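Local coordinates for 70 kDa protein (Xanthomonas sp., PDB 4B2N), which is a dihaem c-type cytochrome, a rubber oxygenase that processively cleaves latex rubber with dioxygen, at residues N101-L113 with M315-N327. Residues are numbered along the deposited sequence; the frame is centred on the assembly and turned at random.
Sequences NLEERQFFQPMAL and MAFGVANIFRDAN. With HEC (heme c), chain C.
Arg-105, just past the end of helix 88-104, brings NH1 to 4.2 Å from NH2 of Arg-324. The two like charges are bridged by Asp-179, which forms a salt bridge with each arginine, while Glu-335 takes a second one from Arg-105. The Arg-324 guanidinium meets the backbone edge-on: its NH2 donates to Gln-106 O (3.0 Å), and its NH1 reaches Phe-107 O at 2.9 Å, in the carbonyl plane and on a lone pair. The same NH1 also donates to Gly-318 O, so one arginine links the loop carbonyls of Gln-106 and Phe-107 to the last turn of helix 312-319. Phe-107 O is gripped twice, because Asn-321 ND2 approaches it at 3.1 Å almost straight (173°) but from 44° above the carbonyl plane. CB of Phe-108 points away, but CG anti to the backbone N brings its ring back side by side with Phe-317, the planes inclined and Phe-108 CE2 touching Phe-317 CD1 at 3.4 Å. Between the backbones, a water accepts from Gln-109 N and donates to Phe-317 O. The Gln-109 side chain bends at chi2 (60°), which fits its two-way grip: OE1 accepts from Ile-322 N (2.8 Å) in the carbonyl plane, and NE2 donates to Pro-110 O. Gln-109 NE2 comes within 3.4 Å of Phe-323 CE2, the two side chains crossing at about a right angle, and Pro-110 CD meets the ring edge. Asn-321 OD1 accepts from Phe-323 N, closing an Asx turn within the type I turn 321-324. On the haem side, Phe-317 CE2 lies 3.4 Å from C1C of the porphyrin and Phe-108 CE2 nears methyl CMC, so the paired phenyl groups form part of the pocket wall of a c-type haem whose covalent cysteines are Cys-191 and Cys-194.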
loop_
_atom_site.group_PDB
_atom_site.type_symbol
_atom_site.label_atom_id
_atom_site.label_comp_id
_atom_site.label_asym_id
_atom_site.label_seq_id
_atom_site.Cartn_x
_atom_site.Cartn_y
_atom_site.Cartn_z
ATOM N N ASN A 101 -16.677 7.317 -1.808
ATOM C CA ASN A 101 -15.460 8.171 -1.591
ATOM C C ASN A 101 -14.285 7.795 -2.481
ATOM O O ASN A 101 -13.681 8.686 -3.062
ATOM C CB ASN A 101 -15.016 8.127 -0.140
ATOM C CG ASN A 101 -16.003 8.838 0.774
ATOM O OD1 ASN A 101 -16.885 9.583 0.308
ATOM N ND2 ASN A 101 -15.866 8.606 2.109
ATOM N N LEU A 102 -14.007 6.510 -2.643
ATOM C CA LEU A 102 -12.835 6.097 -3.449
ATOM C C LEU A 102 -13.055 6.430 -4.949
ATOM O O LEU A 102 -12.093 6.685 -5.693
ATOM C CB LEU A 102 -12.446 4.624 -3.199
ATOM C CG LEU A 102 -11.910 4.301 -1.821
ATOM C CD1 LEU A 102 -11.652 2.798 -1.589
ATOM C CD2 LEU A 102 -10.658 5.134 -1.613
ATOM N N GLU A 103 -14.331 6.375 -5.367
ATOM C CA GLU A 103 -14.663 6.503 -6.769
ATOM C C GLU A 103 -14.777 7.987 -7.145
ATOM O O GLU A 103 -14.425 8.370 -8.287
ATOM C CB GLU A 103 -15.991 5.792 -7.067
ATOM C CG GLU A 103 -15.857 4.263 -7.204
ATOM C CD GLU A 103 -17.190 3.614 -7.468
ATOM O OE1 GLU A 103 -18.129 4.350 -7.931
ATOM O OE2 GLU A 103 -17.304 2.373 -7.198
ATOM N N GLU A 104 -15.296 8.814 -6.229
ATOM C CA GLU A 104 -15.618 10.173 -6.598
ATOM C C GLU A 104 -15.044 11.328 -5.828
ATOM O O GLU A 104 -15.338 12.514 -6.164
ATOM C CB GLU A 104 -17.100 10.467 -6.796
ATOM C CG GLU A 104 -18.131 9.736 -6.030
ATOM C CD GLU A 104 -19.544 10.237 -6.385
ATOM O OE1 GLU A 104 -19.991 11.303 -5.889
ATOM O OE2 GLU A 104 -20.193 9.508 -7.127
ATOM N N ARG A 105 -14.257 11.053 -4.797
ATOM C CA ARG A 105 -13.761 12.218 -4.014
ATOM C C ARG A 105 -12.326 12.521 -4.393
ATOM O O ARG A 105 -11.487 11.623 -4.409
ATOM C CB ARG A 105 -13.907 11.905 -2.494
ATOM C CG ARG A 105 -15.358 12.080 -2.084
ATOM C CD ARG A 105 -15.632 13.579 -1.828
ATOM N NE ARG A 105 -15.026 14.014 -0.554
ATOM C CZ ARG A 105 -14.132 14.982 -0.396
ATOM N NH1 ARG A 105 -13.679 15.667 -1.447
ATOM N NH2 ARG A 105 -13.673 15.299 0.822
ATOM N N GLN A 106 -12.021 13.786 -4.668
ATOM C CA GLN A 106 -10.620 14.157 -4.895
ATOM C C GLN A 106 -9.902 14.442 -3.556
ATOM O O GLN A 106 -9.965 15.537 -3.003
ATOM C CB GLN A 106 -10.493 15.352 -5.816
ATOM C CG GLN A 106 -9.019 15.521 -6.264
ATOM C CD GLN A 106 -8.934 16.186 -7.602
ATOM O OE1 GLN A 106 -8.374 15.632 -8.582
ATOM N NE2 GLN A 106 -9.523 17.351 -7.683
ATOM N N PHE A 107 -9.248 13.436 -3.036
ATOM C CA PHE A 107 -8.491 13.529 -1.802
ATOM C C PHE A 107 -7.049 13.911 -2.120
ATOM O O PHE A 107 -6.517 14.883 -1.564
ATOM C CB PHE A 107 -8.464 12.142 -1.150
ATOM C CG PHE A 107 -9.799 11.731 -0.599
ATOM C CD1 PHE A 107 -10.465 12.548 0.352
ATOM C CD2 PHE A 107 -10.406 10.562 -1.035
ATOM C CE1 PHE A 107 -11.734 12.214 0.846
ATOM C CE2 PHE A 107 -11.667 10.189 -0.509
ATOM C CZ PHE A 107 -12.319 11.038 0.413
ATOM N N PHE A 108 -6.446 13.110 -2.999
ATOM C CA PHE A 108 -5.010 13.192 -3.382
ATOM C C PHE A 108 -4.766 14.482 -4.147
ATOM O O PHE A 108 -5.615 14.956 -4.919
ATOM C CB PHE A 108 -4.690 11.930 -4.198
ATOM C CG PHE A 108 -3.265 11.824 -4.707
ATOM C CD1 PHE A 108 -2.828 12.570 -5.842
ATOM C CD2 PHE A 108 -2.367 10.989 -4.101
ATOM C CE1 PHE A 108 -1.494 12.485 -6.323
ATOM C CE2 PHE A 108 -1.060 10.863 -4.613
ATOM C CZ PHE A 108 -0.638 11.595 -5.720
ATOM N N GLN A 109 -3.661 15.138 -3.829
ATOM C CA GLN A 109 -3.179 16.339 -4.513
ATOM C C GLN A 109 -3.473 16.428 -6.021
ATOM O O GLN A 109 -2.927 15.663 -6.752
ATOM C CB GLN A 109 -1.639 16.399 -4.287
ATOM C CG GLN A 109 -1.028 17.656 -4.915
ATOM C CD GLN A 109 -1.607 18.892 -4.340
ATOM O OE1 GLN A 109 -1.514 19.131 -3.101
ATOM N NE2 GLN A 109 -2.139 19.748 -5.196
ATOM N N PRO A 110 -4.259 17.435 -6.487
ATOM C CA PRO A 110 -4.461 17.565 -7.937
ATOM C C PRO A 110 -3.150 17.848 -8.649
ATOM O O PRO A 110 -2.310 18.592 -8.112
ATOM C CB PRO A 110 -5.350 18.803 -8.051
ATOM C CG PRO A 110 -6.218 18.739 -6.827
ATOM C CD PRO A 110 -5.269 18.215 -5.736
ATOM N N MET A 111 -3.004 17.360 -9.878
ATOM C CA MET A 111 -1.735 17.526 -10.608
ATOM C C MET A 111 -1.859 18.404 -11.834
ATOM O O MET A 111 -0.883 19.007 -12.216
ATOM C CB MET A 111 -1.087 16.194 -10.988
ATOM C CG MET A 111 -0.819 15.355 -9.781
ATOM S SD MET A 111 -0.236 13.670 -10.160
ATOM C CE MET A 111 -1.335 13.249 -11.496
ATOM N N ALA A 112 -3.024 18.410 -12.487
ATOM C CA ALA A 112 -3.189 19.049 -13.818
ATOM C C ALA A 112 -4.601 19.579 -13.987
ATOM O O ALA A 112 -5.568 19.034 -13.422
ATOM C CB ALA A 112 -2.860 18.012 -14.893
ATOM N N LEU A 113 -4.769 20.633 -14.776
ATOM C CA LEU A 113 -6.065 21.052 -15.235
ATOM C C LEU A 113 -6.635 19.952 -16.108
ATOM O O LEU A 113 -5.890 19.203 -16.810
ATOM C CB LEU A 113 -5.907 22.332 -16.116
ATOM C CG LEU A 113 -5.249 23.505 -15.395
ATOM C CD1 LEU A 113 -4.849 24.495 -16.503
ATOM C CD2 LEU A 113 -6.194 24.214 -14.433
ATOM N N MET A 315 -5.247 8.345 5.940
ATOM C CA MET A 315 -5.471 9.745 5.546
ATOM C C MET A 315 -4.320 10.525 4.956
ATOM O O MET A 315 -4.559 11.597 4.368
ATOM C CB MET A 315 -6.033 10.533 6.726
ATOM C CG MET A 315 -7.492 10.249 7.064
ATOM S SD MET A 315 -7.898 10.832 8.744
ATOM C CE MET A 315 -8.036 12.554 8.410
ATOM N N ALA A 316 -3.096 9.977 5.007
ATOM C CA ALA A 316 -1.897 10.735 4.623
ATOM C C ALA A 316 -2.072 11.536 3.296
ATOM O O ALA A 316 -1.805 12.756 3.244
ATOM C CB ALA A 316 -0.717 9.791 4.500
ATOM N N PHE A 317 -2.519 10.871 2.221
ATOM C CA PHE A 317 -2.529 11.610 0.917
ATOM C C PHE A 317 -3.600 12.675 0.877
ATOM O O PHE A 317 -3.531 13.648 0.080
ATOM C CB PHE A 317 -2.700 10.634 -0.247
ATOM C CG PHE A 317 -1.415 9.968 -0.644
ATOM C CD1 PHE A 317 -0.410 10.687 -1.282
ATOM C CD2 PHE A 317 -1.204 8.624 -0.347
ATOM C CE1 PHE A 317 0.799 10.038 -1.661
ATOM C CE2 PHE A 317 -0.032 7.977 -0.727
ATOM C CZ PHE A 317 0.974 8.685 -1.367
ATOM N N GLY A 318 -4.611 12.514 1.711
ATOM C CA GLY A 318 -5.651 13.562 1.727
ATOM C C GLY A 318 -5.212 14.758 2.533
ATOM O O GLY A 318 -5.521 15.895 2.225
ATOM N N VAL A 319 -4.505 14.487 3.618
ATOM C CA VAL A 319 -3.938 15.527 4.498
ATOM C C VAL A 319 -2.881 16.241 3.691
ATOM O O VAL A 319 -2.766 17.475 3.761
ATOM C CB VAL A 319 -3.260 14.898 5.771
ATOM C CG1 VAL A 319 -2.453 15.959 6.517
ATOM C CG2 VAL A 319 -4.306 14.263 6.663
ATOM N N ALA A 320 -2.084 15.493 2.917
ATOM C CA ALA A 320 -0.934 16.167 2.282
ATOM C C ALA A 320 -1.329 17.009 1.111
ATOM O O ALA A 320 -0.505 17.636 0.532
ATOM C CB ALA A 320 0.167 15.179 1.860
ATOM N N ASN A 321 -2.601 17.164 0.855
ATOM C CA ASN A 321 -3.066 18.028 -0.222
ATOM C C ASN A 321 -2.908 19.503 0.155
ATOM O O ASN A 321 -3.346 19.919 1.198
ATOM C CB ASN A 321 -4.557 17.702 -0.435
ATOM C CG ASN A 321 -5.203 18.520 -1.534
ATOM O OD1 ASN A 321 -4.950 19.699 -1.702
ATOM N ND2 ASN A 321 -6.022 17.850 -2.330
ATOM N N ILE A 322 -2.313 20.301 -0.733
ATOM C CA ILE A 322 -1.837 21.619 -0.391
ATOM C C ILE A 322 -2.952 22.618 -0.421
ATOM O O ILE A 322 -2.825 23.761 0.089
ATOM C CB ILE A 322 -0.660 22.001 -1.344
ATOM C CG1 ILE A 322 0.509 22.366 -0.502
ATOM C CG2 ILE A 322 -1.055 22.916 -2.512
ATOM C CD1 ILE A 322 0.991 21.141 0.250
ATOM N N PHE A 323 -4.060 22.198 -1.010
ATOM C CA PHE A 323 -5.179 23.119 -1.132
ATOM C C PHE A 323 -6.110 23.130 0.093
ATOM O O PHE A 323 -6.935 24.013 0.205
ATOM C CB PHE A 323 -5.940 22.808 -2.424
ATOM C CG PHE A 323 -5.120 23.004 -3.685
ATOM C CD1 PHE A 323 -4.450 24.226 -3.927
ATOM C CD2 PHE A 323 -5.062 21.989 -4.658
ATOM C CE1 PHE A 323 -3.724 24.428 -5.087
ATOM C CE2 PHE A 323 -4.343 22.200 -5.866
ATOM C CZ PHE A 323 -3.662 23.411 -6.060
ATOM N N ARG A 324 -6.003 22.156 1.013
ATOM C CA ARG A 324 -6.928 22.109 2.169
ATOM C C ARG A 324 -6.388 22.967 3.269
ATOM O O ARG A 324 -5.191 23.164 3.299
ATOM C CB ARG A 324 -6.988 20.697 2.743
ATOM C CG ARG A 324 -7.546 19.696 1.766
ATOM C CD ARG A 324 -8.218 18.541 2.469
ATOM N NE ARG A 324 -9.145 17.996 1.478
ATOM C CZ ARG A 324 -8.818 17.123 0.559
ATOM N NH1 ARG A 324 -7.566 16.575 0.506
ATOM N NH2 ARG A 324 -9.761 16.776 -0.311
ATOM N N ASP A 325 -7.235 23.471 4.184
ATOM C CA ASP A 325 -6.725 24.086 5.401
ATOM C C ASP A 325 -6.675 23.035 6.549
ATOM O O ASP A 325 -7.058 21.882 6.336
ATOM C CB ASP A 325 -7.471 25.387 5.767
ATOM C CG ASP A 325 -8.880 25.131 6.238
ATOM O OD1 ASP A 325 -9.390 23.972 6.241
ATOM O OD2 ASP A 325 -9.508 26.116 6.657
ATOM N N ALA A 326 -6.140 23.392 7.719
ATOM C CA ALA A 326 -5.966 22.414 8.816
ATOM C C ALA A 326 -7.309 21.784 9.169
ATOM O O ALA A 326 -7.403 20.592 9.329
ATOM C CB ALA A 326 -5.352 23.085 10.061
ATOM N N ASN A 327 -8.369 22.594 9.273
ATOM C CA ASN A 327 -9.711 22.088 9.604
ATOM C C ASN A 327 -10.197 21.036 8.599
ATOM O O ASN A 327 -10.661 19.987 9.015
ATOM C CB ASN A 327 -10.689 23.259 9.737
ATOM C CG ASN A 327 -12.093 22.853 10.181
ATOM O OD1 ASN A 327 -12.330 22.540 11.349
ATOM N ND2 ASN A 327 -13.056 22.953 9.261
HETATM FE FE HEC C . -1.888 3.468 0.264
HETATM C CHA HEC C . -0.383 1.363 2.606
HETATM C CHB HEC C . -4.891 3.364 2.088
HETATM C CHC HEC C . -3.259 6.116 -1.613
HETATM C CHD HEC C . 0.725 3.136 -1.830
HETATM N NA HEC C . -2.497 2.643 1.918
HETATM C C1A HEC C . -1.805 1.660 2.688
HETATM C C2A HEC C . -2.647 0.998 3.672
HETATM C C3A HEC C . -3.955 1.556 3.562
HETATM C C4A HEC C . -3.830 2.530 2.471
HETATM C CMA HEC C . -5.195 1.152 4.335
HETATM C CAA HEC C . -2.273 -0.112 4.688
HETATM C CBA HEC C . -2.274 -1.424 3.900
HETATM C CGA HEC C . -1.748 -2.591 4.716
HETATM O O1A HEC C . -0.685 -2.498 5.422
HETATM O O2A HEC C . -2.390 -3.633 4.559
HETATM N NB HEC C . -3.623 4.550 0.332
HETATM C C1B HEC C . -4.741 4.332 1.033
HETATM C C2B HEC C . -5.842 5.251 0.783
HETATM C C3B HEC C . -5.364 6.058 -0.272
HETATM C C4B HEC C . -4.034 5.518 -0.531
HETATM C CMB HEC C . -7.103 5.205 1.548
HETATM C CAB HEC C . -6.002 7.243 -0.949
HETATM C CBB HEC C . -6.242 8.357 -0.100
HETATM N NC HEC C . -1.460 4.469 -1.393
HETATM C C1C HEC C . -2.024 5.531 -2.076
HETATM C C2C HEC C . -1.303 5.885 -3.325
HETATM C C3C HEC C . -0.117 5.002 -3.335
HETATM C C4C HEC C . -0.247 4.169 -2.142
HETATM C CMC HEC C . -1.736 7.005 -4.265
HETATM C CAC HEC C . 1.003 4.941 -4.328
HETATM C CBC HEC C . 1.503 6.151 -4.819
HETATM N ND HEC C . -0.135 2.440 0.401
HETATM C C1D HEC C . 0.799 2.436 -0.549
HETATM C C2D HEC C . 1.929 1.620 -0.240
HETATM C C3D HEC C . 1.605 1.118 1.058
HETATM C C4D HEC C . 0.309 1.707 1.376
HETATM C CMD HEC C . 3.161 1.314 -1.013
HETATM C CAD HEC C . 2.529 0.300 1.891
HETATM C CBD HEC C . 3.455 1.452 2.445
HETATM C CGD HEC C . 4.582 0.848 3.249
HETATM O O1D HEC C . 5.739 0.759 2.764
HETATM O O2D HEC C . 4.259 0.358 4.383
HETATM O O HOH W 1 -1.968 14.335 -1.968
#